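Local coordinates for surface presentation of antigens protein spaS (Salmonella typhimurium, PDB 3C01) that belongs to the type III secretion exporter family and takes part in a secretory pathway that presents on the Salmonella surface the determinants needed for entry into mammalian cells, at residues I4-Y9 with R51-T56. Sequence-based numbering, arbitrary orientation.
Sequences ITIGIY and RSLFKT
R51 and I4 meet where helix 47-56 packs crosswise on one face of the antiparallel sheet of strands 4-9 and 19-25, in the C-terminal domain of an FlhB/YscU/SpaS-family export protein. The axes of the two segments cross at 78° and approach to 8.6 Å, so the helix runs nearly perpendicular to the strand and touches the side chains of I4, I6 and I8, alternate residues on one sheet face. No hydrogen bond joins the segments; the contact is almost wholly apolar. R51 starts out with its CB away from the strand, but its chain bends back until I4 CD1 sits over the centre of one guanidinium face, 4.2 Å from R51 CZ. The same methyl lies 4.0 Å from R51 CA, and R51 NH2 hydrogen-bonds to the carbonyl oxygen of P1. L53 offers one branch to two isoleucines: CD1 lies 4.0 Å from I6 CG2 and, more loosely, 4.4 Å from I8 CD1. F54, next along, takes the other end of the strand's row. Its CG stands anti to the backbone N (chi1 -180°), which carries the ring out past I4, with the ring of Y23 on strand 19-25 nearly parallel to it. I6 CD1 reaches the helix backbone at this residue, 4.1 Å from F54 CA. Strand 19-25 pairs with one edge of strand 4-9; along the other, residues 5-8 pair antiparallel with a strand of another protein chain, so the sheet under the helix continues across the interface. I4 CD1, at the end of an extended side chain (chi2 172°), meets the base of the phenylalanine obliquely, 3.7 Å from F54 CB and 3.9 Å from F54 CG.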
ATOM      1  N   ILE B   4       9.137   5.743  -4.541  1.00 16.46           N
ATOM      2  CA  ILE B   4       8.245   5.809  -3.392  1.00 16.93           C
ATOM      3  C   ILE B   4       7.455   4.535  -3.270  1.00 16.48           C
ATOM      4  O   ILE B   4       6.963   4.023  -4.242  1.00 15.49           O
ATOM      5  CB  ILE B   4       7.189   6.940  -3.514  1.00 17.04           C
ATOM      6  CG1 ILE B   4       7.830   8.324  -3.646  1.00 16.36           C
ATOM      7  CG2 ILE B   4       6.188   6.878  -2.335  1.00 15.20           C
ATOM      8  CD1 ILE B   4       6.755   9.401  -3.970  1.00 16.06           C
ATOM      9  N   THR B   5       7.224   4.099  -2.042  1.00 17.56           N
ATOM     10  CA  THR B   5       6.405   2.897  -1.812  1.00 17.24           C
ATOM     11  C   THR B   5       5.526   3.158  -0.607  1.00 17.19           C
ATOM     12  O   THR B   5       6.055   3.390   0.457  1.00 18.49           O
ATOM     13  CB  THR B   5       7.388   1.777  -1.615  1.00 18.31           C
ATOM     14  OG1 THR B   5       7.315   0.845  -2.731  1.00 18.92           O
ATOM     15  CG2 THR B   5       7.305   1.202  -0.271  1.00 14.63           C
ATOM     16  N   ILE B   6       4.204   3.241  -0.786  1.00 16.66           N
ATOM     17  CA  ILE B   6       3.250   3.483   0.311  1.00 16.68           C
ATOM     18  C   ILE B   6       2.346   2.264   0.487  1.00 17.09           C
ATOM     19  O   ILE B   6       1.793   1.783  -0.478  1.00 17.88           O
ATOM     20  CB  ILE B   6       2.327   4.674   0.005  1.00 16.70           C
ATOM     21  CG1 ILE B   6       3.137   5.970  -0.259  1.00 17.07           C
ATOM     22  CG2 ILE B   6       1.355   4.930   1.147  1.00 16.40           C
ATOM     23  CD1 ILE B   6       3.858   6.546   0.946  1.00 11.36           C
ATOM     24  N   GLY B   7       2.213   1.743   1.705  1.00 17.32           N
ATOM     25  CA  GLY B   7       1.442   0.533   1.939  1.00 16.84           C
ATOM     26  C   GLY B   7       0.109   0.920   2.543  1.00 17.14           C
ATOM     27  O   GLY B   7       0.063   1.846   3.353  1.00 16.47           O
ATOM     28  N   ILE B   8      -0.965   0.233   2.125  1.00 16.67           N
ATOM     29  CA  ILE B   8      -2.299   0.457   2.644  1.00 16.70           C
ATOM     30  C   ILE B   8      -2.782  -0.766   3.394  1.00 16.75           C
ATOM     31  O   ILE B   8      -2.842  -1.864   2.825  1.00 15.92           O
ATOM     32  CB  ILE B   8      -3.318   0.734   1.507  1.00 17.11           C
ATOM     33  CG1 ILE B   8      -2.901   1.959   0.652  1.00 16.15           C
ATOM     34  CG2 ILE B   8      -4.770   0.852   2.083  1.00 16.40           C
ATOM     35  CD1 ILE B   8      -2.826   3.285   1.405  1.00 14.01           C
ATOM     36  N   TYR B   9      -3.123  -0.566   4.666  1.00 17.03           N
ATOM     37  CA  TYR B   9      -3.745  -1.597   5.488  1.00 17.68           C
ATOM     38  C   TYR B   9      -5.228  -1.282   5.485  1.00 18.70           C
ATOM     39  O   TYR B   9      -5.625  -0.130   5.726  1.00 19.42           O
ATOM     40  CB  TYR B   9      -3.167  -1.549   6.901  1.00 17.09           C
ATOM     41  CG  TYR B   9      -3.917  -2.294   7.995  1.00 16.98           C
ATOM     42  CD1 TYR B   9      -5.091  -1.776   8.549  1.00 16.84           C
ATOM     43  CD2 TYR B   9      -3.415  -3.476   8.530  1.00 16.75           C
ATOM     44  CE1 TYR B   9      -5.760  -2.438   9.578  1.00 17.29           C
ATOM     45  CE2 TYR B   9      -4.079  -4.152   9.555  1.00 17.14           C
ATOM     46  CZ  TYR B   9      -5.251  -3.624  10.076  1.00 17.68           C
ATOM     47  OH  TYR B   9      -5.921  -4.270  11.076  1.00 15.81           O
ATOM     48  N   ARG B  51       2.657   9.745  -5.199  1.00 20.73           N
ATOM     49  CA  ARG B  51       3.269  11.031  -4.955  1.00 21.63           C
ATOM     50  C   ARG B  51       2.486  11.863  -3.945  1.00 21.05           C
ATOM     51  O   ARG B  51       3.057  12.530  -3.095  1.00 21.04           O
ATOM     52  CB  ARG B  51       3.406  11.780  -6.264  1.00 22.65           C
ATOM     53  CG  ARG B  51       4.724  12.466  -6.414  1.00 28.00           C
ATOM     54  CD  ARG B  51       5.330  12.328  -7.811  1.00 35.53           C
ATOM     55  NE  ARG B  51       6.631  11.636  -7.800  1.00 39.78           N
ATOM     56  CZ  ARG B  51       7.734  12.046  -7.139  1.00 41.26           C
ATOM     57  NH1 ARG B  51       7.732  13.151  -6.362  1.00 41.96           N
ATOM     58  NH2 ARG B  51       8.854  11.331  -7.238  1.00 39.72           N
ATOM     59  N   SER B  52       1.173  11.816  -4.015  1.00 20.35           N
ATOM     60  CA  SER B  52       0.424  12.672  -3.173  1.00 20.15           C
ATOM     61  C   SER B  52       0.244  12.073  -1.763  1.00 20.01           C
ATOM     62  O   SER B  52       0.276  12.830  -0.785  1.00 20.32           O
ATOM     63  CB  SER B  52      -0.883  13.119  -3.854  1.00 20.47           C
ATOM     64  OG  SER B  52      -1.760  12.050  -4.083  1.00 22.57           O
ATOM     65  N   LEU B  53       0.056  10.752  -1.637  1.00 18.92           N
ATOM     66  CA  LEU B  53       0.084  10.137  -0.319  1.00 18.39           C
ATOM     67  C   LEU B  53       1.413  10.397   0.363  1.00 18.41           C
ATOM     68  O   LEU B  53       1.443  10.727   1.561  1.00 18.89           O
ATOM     69  CB  LEU B  53      -0.121   8.663  -0.382  1.00 17.66           C
ATOM     70  CG  LEU B  53      -1.513   8.186  -0.795  1.00 18.87           C
ATOM     71  CD1 LEU B  53      -1.477   6.657  -1.125  1.00 13.56           C
ATOM     72  CD2 LEU B  53      -2.599   8.543   0.271  1.00 14.33           C
ATOM     73  N   PHE B  54       2.506  10.312  -0.391  1.00 18.59           N
ATOM     74  CA  PHE B  54       3.836  10.620   0.159  1.00 18.75           C
ATOM     75  C   PHE B  54       3.874  12.033   0.737  1.00 19.23           C
ATOM     76  O   PHE B  54       4.405  12.256   1.810  1.00 19.16           O
ATOM     77  CB  PHE B  54       4.929  10.494  -0.896  1.00 18.48           C
ATOM     78  CG  PHE B  54       6.286  10.789  -0.364  1.00 19.05           C
ATOM     79  CD1 PHE B  54       6.890   9.926   0.542  1.00 19.79           C
ATOM     80  CD2 PHE B  54       6.951  11.955  -0.709  1.00 19.19           C
ATOM     81  CE1 PHE B  54       8.148  10.226   1.086  1.00 17.97           C
ATOM     82  CE2 PHE B  54       8.210  12.246  -0.170  1.00 18.06           C
ATOM     83  CZ  PHE B  54       8.803  11.371   0.727  1.00 16.16           C
ATOM     84  N   LYS B  55       3.266  12.976   0.039  1.00 19.96           N
ATOM     85  CA  LYS B  55       3.331  14.374   0.426  1.00 19.91           C
ATOM     86  C   LYS B  55       2.424  14.650   1.603  1.00 19.07           C
ATOM     87  O   LYS B  55       2.816  15.297   2.529  1.00 18.30           O
ATOM     88  CB  LYS B  55       2.960  15.256  -0.765  1.00 20.19           C
ATOM     89  CG  LYS B  55       3.384  16.695  -0.624  1.00 21.99           C
ATOM     90  CD  LYS B  55       2.301  17.701  -1.103  1.00 22.94           C
ATOM     91  CE  LYS B  55       1.694  17.350  -2.478  1.00 26.27           C
ATOM     92  NZ  LYS B  55       1.056  18.588  -3.108  1.00 27.28           N
ATOM     93  N   THR B  56       1.227  14.089   1.592  1.00 19.43           N
ATOM     94  CA  THR B  56       0.194  14.421   2.594  1.00 19.32           C
ATOM     95  C   THR B  56       0.279  13.583   3.879  1.00 19.35           C
ATOM     96  O   THR B  56       0.057  14.107   4.945  1.00 20.91           O
ATOM     97  CB  THR B  56      -1.231  14.279   1.977  1.00 19.56           C
ATOM     98  OG1 THR B  56      -1.393  12.962   1.387  1.00 19.93           O
ATOM     99  CG2 THR B  56      -1.440  15.335   0.888  1.00 18.96           C
TER